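Local structure of teichoic acid biosynthesis protein F (Staphylococcus epidermidis, 3L7I) at residues 406-415 against 428-437. The protein is a teichoic acid biosynthesis protein whose modelled part belongs to the GT-B clan of glycosyltransferase folds. Residues are numbered along the deposited sequence; the frame is centred on the assembly and turned at random.
Sequences RNSAEYYQAY and PLYLNKKENQ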
loop_
_atom_site.group_PDB
_atom_site.type_symbol
_atom_site.label_atom_id
_atom_site.label_comp_id
_atom_site.label_asym_id
_atom_site.label_seq_id
_atom_site.Cartn_x
_atom_site.Cartn_y
_atom_site.Cartn_z
ATOM N N ARG A 406 -11.427 -29.368 0.659
ATOM C CA ARG A 406 -10.798 -28.554 -0.360
ATOM C C ARG A 406 -10.748 -27.094 0.045
ATOM O O ARG A 406 -11.708 -26.566 0.584
ATOM C CB ARG A 406 -11.539 -28.698 -1.673
ATOM C CG ARG A 406 -10.879 -29.624 -2.622
ATOM C CD ARG A 406 -11.690 -29.718 -3.865
ATOM N NE ARG A 406 -10.900 -30.262 -4.961
ATOM C CZ ARG A 406 -10.786 -29.684 -6.149
ATOM N NH1 ARG A 406 -10.042 -30.262 -7.091
ATOM N NH2 ARG A 406 -11.434 -28.548 -6.394
ATOM N N ASN A 407 -9.620 -26.449 -0.209
ATOM C CA ASN A 407 -9.477 -25.025 0.056
ATOM C C ASN A 407 -9.393 -24.622 1.504
ATOM O O ASN A 407 -9.637 -23.468 1.849
ATOM C CB ASN A 407 -10.597 -24.252 -0.597
ATOM C CG ASN A 407 -10.230 -23.816 -1.966
ATOM O OD1 ASN A 407 -9.833 -22.652 -2.170
ATOM N ND2 ASN A 407 -10.285 -24.758 -2.928
ATOM N N SER A 408 -9.046 -25.581 2.347
ATOM C CA SER A 408 -8.886 -25.332 3.764
ATOM C C SER A 408 -7.407 -25.353 4.095
ATOM O O SER A 408 -6.575 -25.780 3.285
ATOM C CB SER A 408 -9.657 -26.369 4.579
ATOM O OG SER A 408 -9.123 -27.654 4.372
ATOM N N ALA A 409 -7.062 -24.862 5.277
ATOM C CA ALA A 409 -5.656 -24.786 5.629
ATOM C C ALA A 409 -5.024 -26.178 5.489
ATOM O O ALA A 409 -3.917 -26.324 4.955
ATOM C CB ALA A 409 -5.504 -24.253 7.019
ATOM N N GLU A 410 -5.760 -27.193 5.940
ATOM C CA GLU A 410 -5.254 -28.557 5.980
ATOM C C GLU A 410 -5.055 -29.091 4.583
ATOM O O GLU A 410 -4.157 -29.904 4.354
ATOM C CB GLU A 410 -6.200 -29.478 6.742
ATOM C CG GLU A 410 -6.181 -29.312 8.239
ATOM C CD GLU A 410 -7.187 -28.291 8.749
ATOM O OE1 GLU A 410 -7.653 -27.443 7.947
ATOM O OE2 GLU A 410 -7.508 -28.349 9.963
ATOM N N TYR A 411 -5.914 -28.649 3.664
ATOM C CA TYR A 411 -5.837 -29.026 2.253
ATOM C C TYR A 411 -4.519 -28.541 1.694
ATOM O O TYR A 411 -3.761 -29.312 1.122
ATOM C CB TYR A 411 -6.999 -28.400 1.482
ATOM C CG TYR A 411 -7.035 -28.659 -0.022
ATOM C CD1 TYR A 411 -7.375 -29.907 -0.525
ATOM C CD2 TYR A 411 -6.787 -27.643 -0.933
ATOM C CE1 TYR A 411 -7.439 -30.143 -1.861
ATOM C CE2 TYR A 411 -6.846 -27.875 -2.291
ATOM C CZ TYR A 411 -7.182 -29.125 -2.751
ATOM O OH TYR A 411 -7.256 -29.386 -4.113
ATOM N N TYR A 412 -4.238 -27.258 1.895
ATOM C CA TYR A 412 -3.005 -26.677 1.382
ATOM C C TYR A 412 -1.756 -27.303 2.006
ATOM O O TYR A 412 -0.785 -27.592 1.298
ATOM C CB TYR A 412 -3.038 -25.146 1.480
ATOM C CG TYR A 412 -4.061 -24.598 0.511
ATOM C CD1 TYR A 412 -3.825 -24.649 -0.866
ATOM C CD2 TYR A 412 -5.285 -24.103 0.949
ATOM C CE1 TYR A 412 -4.750 -24.197 -1.761
ATOM C CE2 TYR A 412 -6.223 -23.644 0.049
ATOM C CZ TYR A 412 -5.952 -23.697 -1.307
ATOM O OH TYR A 412 -6.880 -23.259 -2.238
ATOM N N GLN A 413 -1.796 -27.534 3.316
ATOM C CA GLN A 413 -0.718 -28.229 4.000
ATOM C C GLN A 413 -0.432 -29.552 3.318
ATOM O O GLN A 413 0.684 -29.800 2.857
ATOM C CB GLN A 413 -1.123 -28.517 5.437
ATOM C CG GLN A 413 -0.334 -27.817 6.515
ATOM C CD GLN A 413 -0.940 -28.090 7.889
ATOM O OE1 GLN A 413 -0.337 -28.788 8.727
ATOM N NE2 GLN A 413 -2.163 -27.573 8.117
ATOM N N ALA A 414 -1.457 -30.401 3.275
ATOM C CA ALA A 414 -1.325 -31.751 2.762
ATOM C C ALA A 414 -0.614 -31.700 1.428
ATOM O O ALA A 414 0.362 -32.415 1.209
ATOM C CB ALA A 414 -2.694 -32.427 2.635
ATOM N N TYR A 415 -1.079 -30.829 0.544
ATOM C CA TYR A 415 -0.466 -30.723 -0.777
ATOM C C TYR A 415 0.965 -30.144 -0.786
ATOM O O TYR A 415 1.799 -30.530 -1.610
ATOM C CB TYR A 415 -1.387 -29.974 -1.739
ATOM C CG TYR A 415 -2.412 -30.899 -2.294
ATOM C CD1 TYR A 415 -2.090 -31.757 -3.332
ATOM C CD2 TYR A 415 -3.679 -30.959 -1.748
ATOM C CE1 TYR A 415 -2.997 -32.618 -3.819
ATOM C CE2 TYR A 415 -4.593 -31.817 -2.223
ATOM C CZ TYR A 415 -4.250 -32.649 -3.260
ATOM O OH TYR A 415 -5.177 -33.528 -3.755
ATOM N N PRO A 428 -6.008 -28.697 -9.591
ATOM C CA PRO A 428 -5.960 -27.240 -9.817
ATOM C C PRO A 428 -4.551 -26.678 -10.040
ATOM O O PRO A 428 -3.580 -27.162 -9.461
ATOM C CB PRO A 428 -6.564 -26.650 -8.537
ATOM C CG PRO A 428 -7.365 -27.743 -7.935
ATOM C CD PRO A 428 -6.729 -29.051 -8.354
ATOM N N LEU A 429 -4.449 -25.647 -10.874
ATOM C CA LEU A 429 -3.160 -25.016 -11.129
ATOM C C LEU A 429 -2.636 -24.130 -9.971
ATOM O O LEU A 429 -1.431 -23.902 -9.868
ATOM C CB LEU A 429 -3.208 -24.239 -12.431
ATOM C CG LEU A 429 -3.289 -25.149 -13.642
ATOM C CD1 LEU A 429 -3.392 -24.319 -14.902
ATOM C CD2 LEU A 429 -2.078 -26.068 -13.704
ATOM N N TYR A 430 -3.509 -23.636 -9.099
ATOM C CA TYR A 430 -3.008 -22.878 -7.961
ATOM C C TYR A 430 -2.257 -23.776 -6.964
ATOM O O TYR A 430 -1.564 -23.274 -6.094
ATOM C CB TYR A 430 -4.103 -22.046 -7.266
ATOM C CG TYR A 430 -5.357 -22.824 -6.941
ATOM C CD1 TYR A 430 -5.418 -23.640 -5.814
ATOM C CD2 TYR A 430 -6.481 -22.748 -7.768
ATOM C CE1 TYR A 430 -6.566 -24.349 -5.515
ATOM C CE2 TYR A 430 -7.629 -23.453 -7.484
ATOM C CZ TYR A 430 -7.671 -24.262 -6.359
ATOM O OH TYR A 430 -8.815 -24.989 -6.073
ATOM N N LEU A 431 -2.386 -25.094 -7.078
ATOM C CA LEU A 431 -1.530 -25.985 -6.288
ATOM C C LEU A 431 -0.132 -26.045 -6.905
ATOM O O LEU A 431 0.013 -25.991 -8.129
ATOM C CB LEU A 431 -2.149 -27.374 -6.154
ATOM C CG LEU A 431 -3.256 -27.389 -5.106
ATOM C CD1 LEU A 431 -3.881 -28.760 -4.900
ATOM C CD2 LEU A 431 -2.679 -26.875 -3.808
ATOM N N ASN A 432 0.894 -26.132 -6.068
ATOM C CA ASN A 432 2.277 -26.036 -6.548
ATOM C C ASN A 432 3.010 -27.358 -6.600
ATOM O O ASN A 432 3.465 -27.853 -5.566
ATOM C CB ASN A 432 3.084 -25.100 -5.649
ATOM C CG ASN A 432 2.678 -23.658 -5.800
ATOM O OD1 ASN A 432 2.444 -23.170 -6.926
ATOM N ND2 ASN A 432 2.583 -22.955 -4.669
ATOM N N LYS A 433 3.167 -27.926 -7.788
ATOM C CA LYS A 433 3.873 -29.202 -7.884
ATOM C C LYS A 433 5.373 -28.992 -8.014
ATOM O O LYS A 433 5.876 -28.674 -9.099
ATOM C CB LYS A 433 3.361 -30.068 -9.028
ATOM C CG LYS A 433 3.480 -31.528 -8.680
ATOM C CD LYS A 433 4.278 -32.277 -9.725
ATOM C CE LYS A 433 5.696 -31.747 -9.899
ATOM N NZ LYS A 433 6.648 -32.856 -10.144
ATOM N N LYS A 434 6.089 -29.156 -6.908
ATOM C CA LYS A 434 7.507 -28.838 -6.898
ATOM C C LYS A 434 8.373 -30.020 -7.380
ATOM O O LYS A 434 7.894 -31.173 -7.427
ATOM C CB LYS A 434 7.927 -28.414 -5.502
ATOM C CG LYS A 434 6.836 -27.796 -4.695
ATOM C CD LYS A 434 7.321 -27.703 -3.264
ATOM C CE LYS A 434 6.224 -27.262 -2.324
ATOM N NZ LYS A 434 5.319 -28.350 -1.863
ATOM N N GLU A 435 9.629 -29.707 -7.735
ATOM C CA GLU A 435 10.636 -30.667 -8.198
ATOM C C GLU A 435 10.718 -31.812 -7.209
ATOM O O GLU A 435 10.972 -32.964 -7.538
ATOM C CB GLU A 435 11.993 -29.967 -8.211
ATOM C CG GLU A 435 12.850 -30.232 -9.427
ATOM C CD GLU A 435 12.514 -29.287 -10.581
ATOM O OE1 GLU A 435 12.460 -28.048 -10.346
ATOM O OE2 GLU A 435 12.304 -29.781 -11.724
ATOM N N ASN A 436 10.512 -31.418 -5.969
ATOM C CA ASN A 436 10.555 -32.232 -4.789
ATOM C C ASN A 436 9.519 -33.354 -4.782
ATOM O O ASN A 436 9.747 -34.407 -4.191
ATOM C CB ASN A 436 10.231 -31.285 -3.643
ATOM C CG ASN A 436 10.995 -31.597 -2.409
ATOM O OD1 ASN A 436 12.030 -32.247 -2.471
ATOM N ND2 ASN A 436 10.503 -31.135 -1.266
ATOM N N GLN A 437 8.376 -33.117 -5.429
ATOM C CA GLN A 437 7.192 -33.985 -5.325
ATOM C C GLN A 437 6.900 -34.799 -6.602
ATOM O O GLN A 437 7.232 -34.377 -7.721
ATOM C CB GLN A 437 5.966 -33.135 -4.944
ATOM C CG GLN A 437 6.194 -32.213 -3.737
ATOM C CD GLN A 437 5.072 -31.193 -3.509
ATOM O OE1 GLN A 437 4.981 -30.185 -4.204
ATOM N NE2 GLN A 437 4.243 -31.438 -2.500
HETATM O O HOH W 1 2.751 -27.828 -2.948
#
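Leu431 is wedged among three tyrosines of the facing helix. Leu431 CD1 sits over the face of the Tyr415 ring, 3.7 Å from the ring centroid and 13° off the normal, a CH-pi contact, and also lies 3.5 Å from Tyr411 OH. Leu431 CD2 lies 3.9 Å from Tyr412 CD1. A branched aliphatic chain suits this place because CD1 can reach two rings while CD2 meets Tyr412 and the Tyr415 CB. Chi1 of -78° puts CG anti to the carbonyl carbon, and the extended chi2 then sets the two methyls against different tyrosines. Beside it, Tyr430 presents CD1 to the edge of the Tyr412 ring, the two side chains crossing at about a right angle.

Packing is looser toward Arg406 and Asn407, both partly exposed. Here Asn407 ND2 makes only a weak, 3.5 Å hydrogen bond to Tyr430 OH, and Arg406 NH1 rests 3.7 Å from Pro428 CD while its NE is salt-bridged to Glu358. At the far end the contact turns polar: Gln437 NE2 donates to Tyr415 O at 2.8 Å and also bonds Ala418 O. An amide serves well, since Gln437 OE1 accepts from Lys434 N at 3.1 Å. A water links Tyr415 O with Asn432 O and Lys434 NZ, and Lys434 NZ is salt-bridged to Asp345.

The contact fastens the loop between parallel strands 418-423 and 438-441 to helix 409-417, which leads into the first of them, a Rossmann-like layout consistent with a GT-B domain; Tyr341 of helix 336-344 packs against Leu431 and Tyr412, and Ser388 of strand 384-389 against Tyr411 and Tyr415.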